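Local coordinates for protein HIAXHD3 (Humicola insolens, PDB 3ZXK) that hydrolyses terminal alpha-L-arabinofuranoside side chains, probably from xylan, as a family 43 glycoside hydrolase used as the starting point for engineering endo-xylanase activity, at residues Ile421-Trp434 and Leu492-Tyr504. Residues are numbered along the deposited sequence; the frame is centred on the assembly and turned at random.
Sequences IVMVDDLRLNEDGW and LGPAFAMTNSWRY. With XYP (beta-D-xylopyranose), chain C.
Met-423 bends its flexible chain over the backbone of Leu-492 to Pro-494. CG stands anti to the backbone N, the turn at chi2 (-83°) brings SD 3.9 Å from Pro-494 CD, and CE lies 3.9 Å from Pro-494 O, with Phe-496 CB at the margin. CG meets the bare CA of Gly-493, whose backbone angles glycine adopts readily. Branched Ile-421 continues the apolar seam, its CG2 3.7 Å from Leu-492 CD2.

At the polar end Ser-501 suits two roles: OG donates to Glu-431 OE2 (2.6 Å), syn and 23° out of the carboxylate plane, and accepts from Arg-503 N in an ST turn. Glu-431 has two oxygens to share: water 3 bridges OE1 and Ser-501 OG, water 2 links OE2 to Tyr-504 N. Arg-503 NE, 4.3 Å from Glu-431 OE1, is beyond salt-bridge range. The flat Trp-434 ring offers a face to the edge of Tyr-504 (planes at 72°), whose OH bonds Tyr-38. Trp-502 lays one face on a pocket xylose, the other on Arg-503 CG.

The apolar half joins the sheets of the concanavalin A-like sandwich, strand 418-429, between 406-415 and 436-448, facing edge strand 490-497; the polar and aromatic half joins the loops after them.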
ATOM      1  N   ILE A 421      31.056  -3.237   6.977  1.00  6.74           N
ATOM      2  CA  ILE A 421      29.667  -3.330   7.403  1.00  6.88           C
ATOM      3  C   ILE A 421      29.424  -2.426   8.597  1.00  6.64           C
ATOM      4  O   ILE A 421      30.260  -2.358   9.492  1.00  6.49           O
ATOM      5  CB  ILE A 421      29.299  -4.788   7.749  1.00  7.95           C
ATOM      6  CG1 ILE A 421      29.615  -5.664   6.542  1.00  8.01           C
ATOM      7  CG2 ILE A 421      27.833  -4.931   8.131  1.00  9.14           C
ATOM      8  CD1 ILE A 421      29.621  -7.137   6.833  1.00  9.48           C
ATOM      9  N   VAL A 422      28.301  -1.714   8.572  1.00  6.28           N
ATOM     10  CA  VAL A 422      27.860  -0.847   9.663  1.00  6.45           C
ATOM     11  C   VAL A 422      26.375  -1.065   9.947  1.00  5.66           C
ATOM     12  O   VAL A 422      25.608  -1.489   9.053  1.00  5.10           O
ATOM     13  CB  VAL A 422      28.099   0.665   9.348  1.00  6.52           C
ATOM     14  CG1 VAL A 422      29.591   0.978   9.207  1.00  8.31           C
ATOM     15  CG2 VAL A 422      27.348   1.079   8.085  1.00  7.23           C
ATOM     16  N   MET A 423      25.971  -0.791  11.181  1.00  5.58           N
ATOM     17  CA  MET A 423      24.562  -0.688  11.520  1.00  5.66           C
ATOM     18  C   MET A 423      24.335   0.752  11.979  1.00  5.87           C
ATOM     19  O   MET A 423      25.035   1.218  12.853  1.00  6.38           O
ATOM     20  CB  MET A 423      24.181  -1.744  12.591  1.00  7.59           C
ATOM     21  CG  MET A 423      22.703  -1.789  12.930  1.00  9.49           C
ATOM     22  SD  MET A 423      22.228  -0.544  14.155  1.00 13.25           S
ATOM     23  CE  MET A 423      20.466  -0.823  14.405  1.00 12.49           C
ATOM     24  N   VAL A 424      23.370   1.433  11.354  1.00  5.41           N
ATOM     25  CA  VAL A 424      23.033   2.834  11.579  1.00  5.68           C
ATOM     26  C   VAL A 424      21.610   2.959  12.136  1.00  6.29           C
ATOM     27  O   VAL A 424      20.647   2.338  11.620  1.00  5.83           O
ATOM     28  CB  VAL A 424      23.166   3.626  10.250  1.00  5.88           C
ATOM     29  CG1 VAL A 424      22.559   5.034  10.332  1.00  6.48           C
ATOM     30  CG2 VAL A 424      24.621   3.642   9.782  1.00  7.23           C
ATOM     31  N   ASP A 425      21.454   3.774  13.179  1.00  7.03           N
ATOM     32  CA  ASP A 425      20.130   4.031  13.708  1.00  8.34           C
ATOM     33  C   ASP A 425      19.912   5.532  13.876  1.00  8.81           C
ATOM     34  O   ASP A 425      20.706   6.326  13.384  1.00  8.47           O
ATOM     35  CB  ASP A 425      19.877   3.212  14.997  1.00  9.94           C
ATOM     36  CG  ASP A 425      20.778   3.615  16.162  1.00 13.12           C
ATOM     37  OD1 ASP A 425      21.587   4.566  16.076  1.00 13.91           O
ATOM     38  OD2 ASP A 425      20.639   2.967  17.233  1.00 19.93           O
ATOM     39  N   ASP A 426      18.816   5.918  14.523  1.00  8.59           N
ATOM     40  CA  ASP A 426      18.480   7.338  14.723  1.00  9.73           C
ATOM     41  C   ASP A 426      18.359   8.139  13.419  1.00  8.92           C
ATOM     42  O   ASP A 426      18.732   9.310  13.356  1.00  8.42           O
ATOM     43  CB  ASP A 426      19.460   8.021  15.678  1.00 11.15           C
ATOM     44  CG  ASP A 426      18.944   9.357  16.179  1.00 13.39           C
ATOM     45  OD1 ASP A 426      17.730   9.450  16.512  1.00 15.11           O
ATOM     46  OD2 ASP A 426      19.746  10.324  16.241  1.00 16.44           O
ATOM     47  N   LEU A 427      17.808   7.494  12.393  1.00  8.12           N
ATOM     48  CA  LEU A 427      17.405   8.191  11.169  1.00  7.71           C
ATOM     49  C   LEU A 427      15.968   8.630  11.370  1.00  7.82           C
ATOM     50  O   LEU A 427      15.087   7.793  11.529  1.00  8.48           O
ATOM     51  CB  LEU A 427      17.491   7.251   9.969  1.00  8.31           C
ATOM     52  CG  LEU A 427      18.848   6.666   9.555  1.00  8.85           C
ATOM     53  CD1 LEU A 427      18.686   5.373   8.772  1.00  9.48           C
ATOM     54  CD2 LEU A 427      19.621   7.715   8.765  1.00 12.79           C
ATOM     55  N   ARG A 428      15.718   9.930  11.385  1.00  6.83           N
ATOM     56  CA  ARG A 428      14.386  10.421  11.769  1.00  7.03           C
ATOM     57  C   ARG A 428      13.936  11.589  10.911  1.00  6.46           C
ATOM     58  O   ARG A 428      14.718  12.521  10.668  1.00  7.70           O
ATOM     59  CB  ARG A 428      14.372  10.903  13.231  1.00  8.38           C
ATOM     60  CG  ARG A 428      14.627   9.826  14.270  1.00 10.04           C
ATOM     61  CD  ARG A 428      14.528  10.365  15.684  1.00 13.29           C
ATOM     62  NE  ARG A 428      15.567  11.326  16.037  1.00 14.80           N
ATOM     63  CZ  ARG A 428      15.366  12.630  16.227  1.00 15.56           C
ATOM     64  NH1 ARG A 428      14.154  13.152  16.085  1.00 18.71           N
ATOM     65  NH2 ARG A 428      16.380  13.423  16.544  1.00 18.51           N
ATOM     66  N   LEU A 429      12.665  11.554  10.512  1.00  6.45           N
ATOM     67  CA  LEU A 429      11.957  12.722   9.977  1.00  6.38           C
ATOM     68  C   LEU A 429      11.174  13.357  11.102  1.00  7.37           C
ATOM     69  O   LEU A 429      10.672  12.651  11.972  1.00  9.45           O
ATOM     70  CB  LEU A 429      10.949  12.302   8.912  1.00  5.97           C
ATOM     71  CG  LEU A 429      11.486  11.744   7.608  1.00  5.09           C
ATOM     72  CD1 LEU A 429      10.360  11.287   6.686  1.00  6.91           C
ATOM     73  CD2 LEU A 429      12.394  12.780   6.930  1.00  6.77           C
ATOM     74  N   ASN A 430      11.012  14.675  11.042  1.00  7.78           N
ATOM     75  CA  ASN A 430      10.153  15.403  11.965  1.00  8.75           C
ATOM     76  C   ASN A 430       8.707  15.272  11.477  1.00  9.68           C
ATOM     77  O   ASN A 430       8.423  15.621  10.340  1.00  8.45           O
ATOM     78  CB  ASN A 430      10.585  16.864  11.935  1.00 10.03           C
ATOM     79  CG  ASN A 430       9.873  17.738  12.957  1.00 12.79           C
ATOM     80  OD1 ASN A 430       8.864  17.376  13.559  1.00 13.15           O
ATOM     81  ND2 ASN A 430      10.414  18.928  13.140  1.00 16.64           N
ATOM     82  N   GLU A 431       7.798  14.770  12.319  1.00 10.71           N
ATOM     83  CA  GLU A 431       6.394  14.592  11.912  1.00 12.23           C
ATOM     84  C   GLU A 431       5.696  15.908  11.597  1.00 12.56           C
ATOM     85  O   GLU A 431       4.663  15.917  10.922  1.00 14.78           O
ATOM     86  CB  GLU A 431       5.600  13.886  13.009  1.00 15.52           C
ATOM     87  CG  GLU A 431       6.133  12.520  13.416  1.00 19.38           C
ATOM     88  CD  GLU A 431       5.213  11.875  14.438  1.00 22.94           C
ATOM     89  OE1 GLU A 431       4.678  12.608  15.310  1.00 28.97           O
ATOM     90  OE2 GLU A 431       5.011  10.654  14.359  1.00 24.69           O
ATOM     91  N   ASP A 432       6.242  17.008  12.111  1.00 13.62           N
ATOM     92  CA  ASP A 432       5.751  18.336  11.756  1.00 14.93           C
ATOM     93  C   ASP A 432       6.501  18.846  10.535  1.00 14.65           C
ATOM     94  O   ASP A 432       7.502  19.565  10.656  1.00 15.56           O
ATOM     95  CB  ASP A 432       5.912  19.314  12.913  1.00 16.99           C
ATOM     96  CG  ASP A 432       5.025  20.542  12.765  1.00 21.23           C
ATOM     97  OD1 ASP A 432       4.520  20.799  11.654  1.00 25.35           O
ATOM     98  OD2 ASP A 432       4.811  21.246  13.771  1.00 29.56           O
ATOM     99  N   GLY A 433       6.016  18.445   9.368  1.00 13.64           N
ATOM    100  CA  GLY A 433       6.509  18.959   8.093  1.00 12.37           C
ATOM    101  C   GLY A 433       7.357  17.988   7.309  1.00 10.34           C
ATOM    102  O   GLY A 433       7.633  18.238   6.142  1.00 10.13           O
ATOM    103  N   TRP A 434       7.815  16.909   7.948  1.00  9.39           N
ATOM    104  CA  TRP A 434       8.625  15.855   7.287  1.00  8.22           C
ATOM    105  C   TRP A 434       9.974  16.264   6.762  1.00  8.00           C
ATOM    106  O   TRP A 434      10.500  15.627   5.803  1.00  7.67           O
ATOM    107  CB  TRP A 434       7.823  15.152   6.193  1.00  7.34           C
ATOM    108  CG  TRP A 434       6.502  14.716   6.727  1.00  7.32           C
ATOM    109  CD1 TRP A 434       5.242  15.217   6.411  1.00  8.25           C
ATOM    110  CD2 TRP A 434       6.262  13.698   7.759  1.00  7.63           C
ATOM    111  NE1 TRP A 434       4.276  14.563   7.129  1.00  8.27           N
ATOM    112  CE2 TRP A 434       4.816  13.656   7.966  1.00  7.54           C
ATOM    113  CE3 TRP A 434       7.080  12.848   8.505  1.00  7.90           C
ATOM    114  CZ2 TRP A 434       4.223  12.762   8.863  1.00  7.93           C
ATOM    115  CZ3 TRP A 434       6.478  11.969   9.420  1.00  7.77           C
ATOM    116  CH2 TRP A 434       5.079  11.931   9.589  1.00  8.48           C
ATOM    117  N   LEU A 492      24.331  -7.642  14.417  1.00  7.48           N
ATOM    118  CA  LEU A 492      25.095  -6.397  14.508  1.00  7.86           C
ATOM    119  C   LEU A 492      24.223  -5.259  15.015  1.00  8.12           C
ATOM    120  O   LEU A 492      23.176  -4.969  14.456  1.00  8.33           O
ATOM    121  CB  LEU A 492      25.715  -6.012  13.162  1.00  7.85           C
ATOM    122  CG  LEU A 492      26.661  -4.795  13.134  1.00  7.57           C
ATOM    123  CD1 LEU A 492      27.924  -5.065  13.972  1.00  8.11           C
ATOM    124  CD2 LEU A 492      27.035  -4.483  11.688  1.00  8.23           C
ATOM    125  N   GLY A 493      24.682  -4.607  16.073  1.00  8.92           N
ATOM    126  CA  GLY A 493      24.012  -3.424  16.560  1.00  9.22           C
ATOM    127  C   GLY A 493      22.984  -3.764  17.612  1.00  9.48           C
ATOM    128  O   GLY A 493      22.698  -4.938  17.862  1.00  9.90           O
ATOM    129  N   PRO A 494      22.415  -2.721  18.246  1.00 10.77           N
ATOM    130  CA  PRO A 494      21.323  -2.849  19.223  1.00 11.00           C
ATOM    131  C   PRO A 494      20.014  -3.297  18.565  1.00 10.93           C
ATOM    132  O   PRO A 494      19.908  -3.291  17.329  1.00 11.37           O
ATOM    133  CB  PRO A 494      21.206  -1.430  19.789  1.00 11.91           C
ATOM    134  CG  PRO A 494      21.684  -0.543  18.694  1.00 12.74           C
ATOM    135  CD  PRO A 494      22.737  -1.304  17.956  1.00 11.46           C
ATOM    136  N   ALA A 495      19.026  -3.694  19.376  1.00 10.70           N
ATOM    137  CA  ALA A 495      17.674  -3.915  18.855  1.00 10.62           C
ATOM    138  C   ALA A 495      17.053  -2.546  18.648  1.00 11.03           C
ATOM    139  O   ALA A 495      17.144  -1.670  19.522  1.00 15.62           O
ATOM    140  CB  ALA A 495      16.838  -4.733  19.829  1.00 11.87           C
ATOM    141  N   PHE A 496      16.429  -2.341  17.502  1.00  9.16           N
ATOM    142  CA  PHE A 496      15.928  -1.019  17.152  1.00  8.52           C
ATOM    143  C   PHE A 496      14.446  -0.915  17.485  1.00  8.54           C
ATOM    144  O   PHE A 496      13.649  -1.721  17.000  1.00  9.18           O
ATOM    145  CB  PHE A 496      16.186  -0.750  15.667  1.00  9.01           C
ATOM    146  CG  PHE A 496      15.457   0.451  15.121  1.00  8.45           C
ATOM    147  CD1 PHE A 496      15.918   1.749  15.372  1.00  9.26           C
ATOM    148  CD2 PHE A 496      14.314   0.284  14.346  1.00  8.76           C
ATOM    149  CE1 PHE A 496      15.249   2.847  14.841  1.00  8.34           C
ATOM    150  CE2 PHE A 496      13.632   1.381  13.843  1.00  9.32           C
ATOM    151  CZ  PHE A 496      14.101   2.655  14.086  1.00  9.34           C
ATOM    152  N   ALA A 497      14.101   0.076  18.312  1.00  7.84           N
ATOM    153  CA  ALA A 497      12.733   0.310  18.730  1.00  7.87           C
ATOM    154  C   ALA A 497      11.967   1.071  17.635  1.00  7.92           C
ATOM    155  O   ALA A 497      12.405   2.126  17.150  1.00  9.07           O
ATOM    156  CB  ALA A 497      12.699   1.095  20.031  1.00  8.20           C
ATOM    157  N   MET A 498      10.800   0.549  17.295  1.00  7.39           N
ATOM    158  CA  MET A 498      10.008   1.056  16.165  1.00  7.58           C
ATOM    159  C   MET A 498       8.889   1.962  16.623  1.00  6.99           C
ATOM    160  O   MET A 498       8.254   1.710  17.662  1.00  8.16           O
ATOM    161  CB  MET A 498       9.435  -0.110  15.386  1.00  8.79           C
ATOM    162  CG  MET A 498      10.509  -1.073  14.918  1.00  9.03           C
ATOM    163  SD  MET A 498       9.883  -2.749  14.722  1.00  9.66           S
ATOM    164  CE  MET A 498       8.778  -2.441  13.350  1.00  8.42           C
ATOM    165  N   THR A 499       8.610   3.025  15.858  1.00  6.78           N
ATOM    166  CA  THR A 499       7.503   3.917  16.241  1.00  7.53           C
ATOM    167  C   THR A 499       6.103   3.301  16.044  1.00  7.27           C
ATOM    168  O   THR A 499       5.882   2.553  15.086  1.00  6.77           O
ATOM    169  CB  THR A 499       7.583   5.281  15.528  1.00  7.90           C
ATOM    170  OG1 THR A 499       6.577   6.141  16.079  1.00  9.60           O
ATOM    171  CG2 THR A 499       7.405   5.118  14.021  1.00  8.16           C
ATOM    172  N   ASN A 500       5.168   3.624  16.954  1.00  7.18           N
ATOM    173  CA  ASN A 500       3.736   3.273  16.789  1.00  7.91           C
ATOM    174  C   ASN A 500       2.885   4.427  16.267  1.00  7.49           C
ATOM    175  O   ASN A 500       1.666   4.278  16.144  1.00  8.88           O
ATOM    176  CB  ASN A 500       3.119   2.782  18.104  1.00  8.62           C
ATOM    177  CG  ASN A 500       3.696   1.466  18.549  1.00  9.95           C
ATOM    178  OD1 ASN A 500       3.877   0.542  17.737  1.00  9.86           O
ATOM    179  ND2 ASN A 500       4.030   1.377  19.844  1.00 10.41           N
ATOM    180  N   SER A 501       3.515   5.559  15.943  1.00  6.53           N
ATOM    181  CA  SER A 501       2.794   6.717  15.454  1.00  7.91           C
ATOM    182  C   SER A 501       2.117   6.411  14.118  1.00  7.39           C
ATOM    183  O   SER A 501       2.672   5.695  13.268  1.00  7.70           O
ATOM    184  CB  SER A 501       3.758   7.870  15.244  1.00  7.90           C
ATOM    185  OG  SER A 501       3.080   9.000  14.706  1.00  9.93           O
ATOM    186  N   TRP A 502       0.948   6.996  13.934  1.00  7.75           N
ATOM    187  CA  TRP A 502       0.192   6.875  12.694  1.00  7.36           C
ATOM    188  C   TRP A 502       0.462   7.978  11.724  1.00  6.39           C
ATOM    189  O   TRP A 502       0.046   7.879  10.597  1.00  6.31           O
ATOM    190  CB  TRP A 502      -1.302   6.778  12.995  1.00  8.24           C
ATOM    191  CG  TRP A 502      -1.881   7.966  13.712  1.00  9.53           C
ATOM    192  CD1 TRP A 502      -2.125   8.106  15.070  1.00 10.80           C
ATOM    193  CD2 TRP A 502      -2.340   9.228  13.110  1.00  9.78           C
ATOM    194  NE1 TRP A 502      -2.670   9.348  15.348  1.00 11.83           N
ATOM    195  CE2 TRP A 502      -2.827  10.064  14.209  1.00 11.86           C
ATOM    196  CE3 TRP A 502      -2.393   9.730  11.806  1.00 11.12           C
ATOM    197  CZ2 TRP A 502      -3.360  11.336  13.989  1.00 13.16           C
ATOM    198  CZ3 TRP A 502      -2.908  11.011  11.601  1.00 12.77           C
ATOM    199  CH2 TRP A 502      -3.381  11.794  12.666  1.00 14.76           C
ATOM    200  N   ARG A 503       1.168   9.037  12.124  1.00  6.57           N
ATOM    201  CA  ARG A 503       1.248  10.237  11.280  1.00  7.00           C
ATOM    202  C   ARG A 503       1.869  10.084   9.885  1.00  5.78           C
ATOM    203  O   ARG A 503       1.433  10.750   8.941  1.00  6.52           O
ATOM    204  CB  ARG A 503       1.869  11.405  12.054  1.00  8.61           C
ATOM    205  CG  ARG A 503       1.036  11.796  13.273  1.00 12.99           C
ATOM    206  CD  ARG A 503       1.366  13.168  13.829  1.00 18.90           C
ATOM    207  NE  ARG A 503       0.515  13.474  14.980  1.00 25.93           N
ATOM    208  CZ  ARG A 503      -0.673  14.075  14.921  1.00 28.99           C
ATOM    209  NH1 ARG A 503      -1.182  14.455  13.756  1.00 30.18           N
ATOM    210  NH2 ARG A 503      -1.358  14.306  16.039  1.00 31.15           N
ATOM    211  N   TYR A 504       2.837   9.178   9.742  1.00  4.80           N
ATOM    212  CA  TYR A 504       3.405   8.873   8.418  1.00  4.49           C
ATOM    213  C   TYR A 504       2.461   8.016   7.559  1.00  4.81           C
ATOM    214  O   TYR A 504       2.678   7.864   6.366  1.00  4.91           O
ATOM    215  CB  TYR A 504       4.751   8.177   8.625  1.00  4.52           C
ATOM    216  CG  TYR A 504       5.572   7.941   7.378  1.00  4.57           C
ATOM    217  CD1 TYR A 504       6.311   8.982   6.812  1.00  4.57           C
ATOM    218  CD2 TYR A 504       5.634   6.674   6.784  1.00  4.99           C
ATOM    219  CE1 TYR A 504       7.085   8.788   5.678  1.00  5.43           C
ATOM    220  CE2 TYR A 504       6.416   6.455   5.652  1.00  4.76           C
ATOM    221  CZ  TYR A 504       7.135   7.503   5.093  1.00  4.86           C
ATOM    222  OH  TYR A 504       7.889   7.264   3.956  1.00  7.08           O
TER
HETATM  223  O1  XYP C   1      -7.337   9.957  17.693  1.00 41.94           O
HETATM  224  C1  XYP C   1      -7.679   9.972  16.302  1.00 39.18           C
HETATM  225  C2  XYP C   1      -8.114  11.368  15.839  1.00 38.73           C
HETATM  226  C3  XYP C   1      -8.513  11.303  14.365  1.00 34.86           C
HETATM  227  C4  XYP C   1      -7.329  10.788  13.550  1.00 33.49           C
HETATM  228  C5  XYP C   1      -6.787   9.472  14.129  1.00 34.93           C
HETATM  229  O2  XYP C   1      -9.213  11.858  16.614  1.00 44.28           O
HETATM  230  O3  XYP C   1      -8.924  12.590  13.875  1.00 35.74           O
HETATM  231  O4  XYP C   1      -7.726  10.641  12.177  1.00 23.92           O
HETATM  232  O5  XYP C   1      -6.535   9.564  15.543  1.00 38.65           O
HETATM  233  O   HOH W   1      18.494   1.332  18.442  1.00 26.87           O
HETATM  234  O   HOH W   2       4.618   8.620  12.025  1.00  7.24           O
HETATM  235  O   HOH W   3       2.902  10.924  16.462  1.00 21.15           O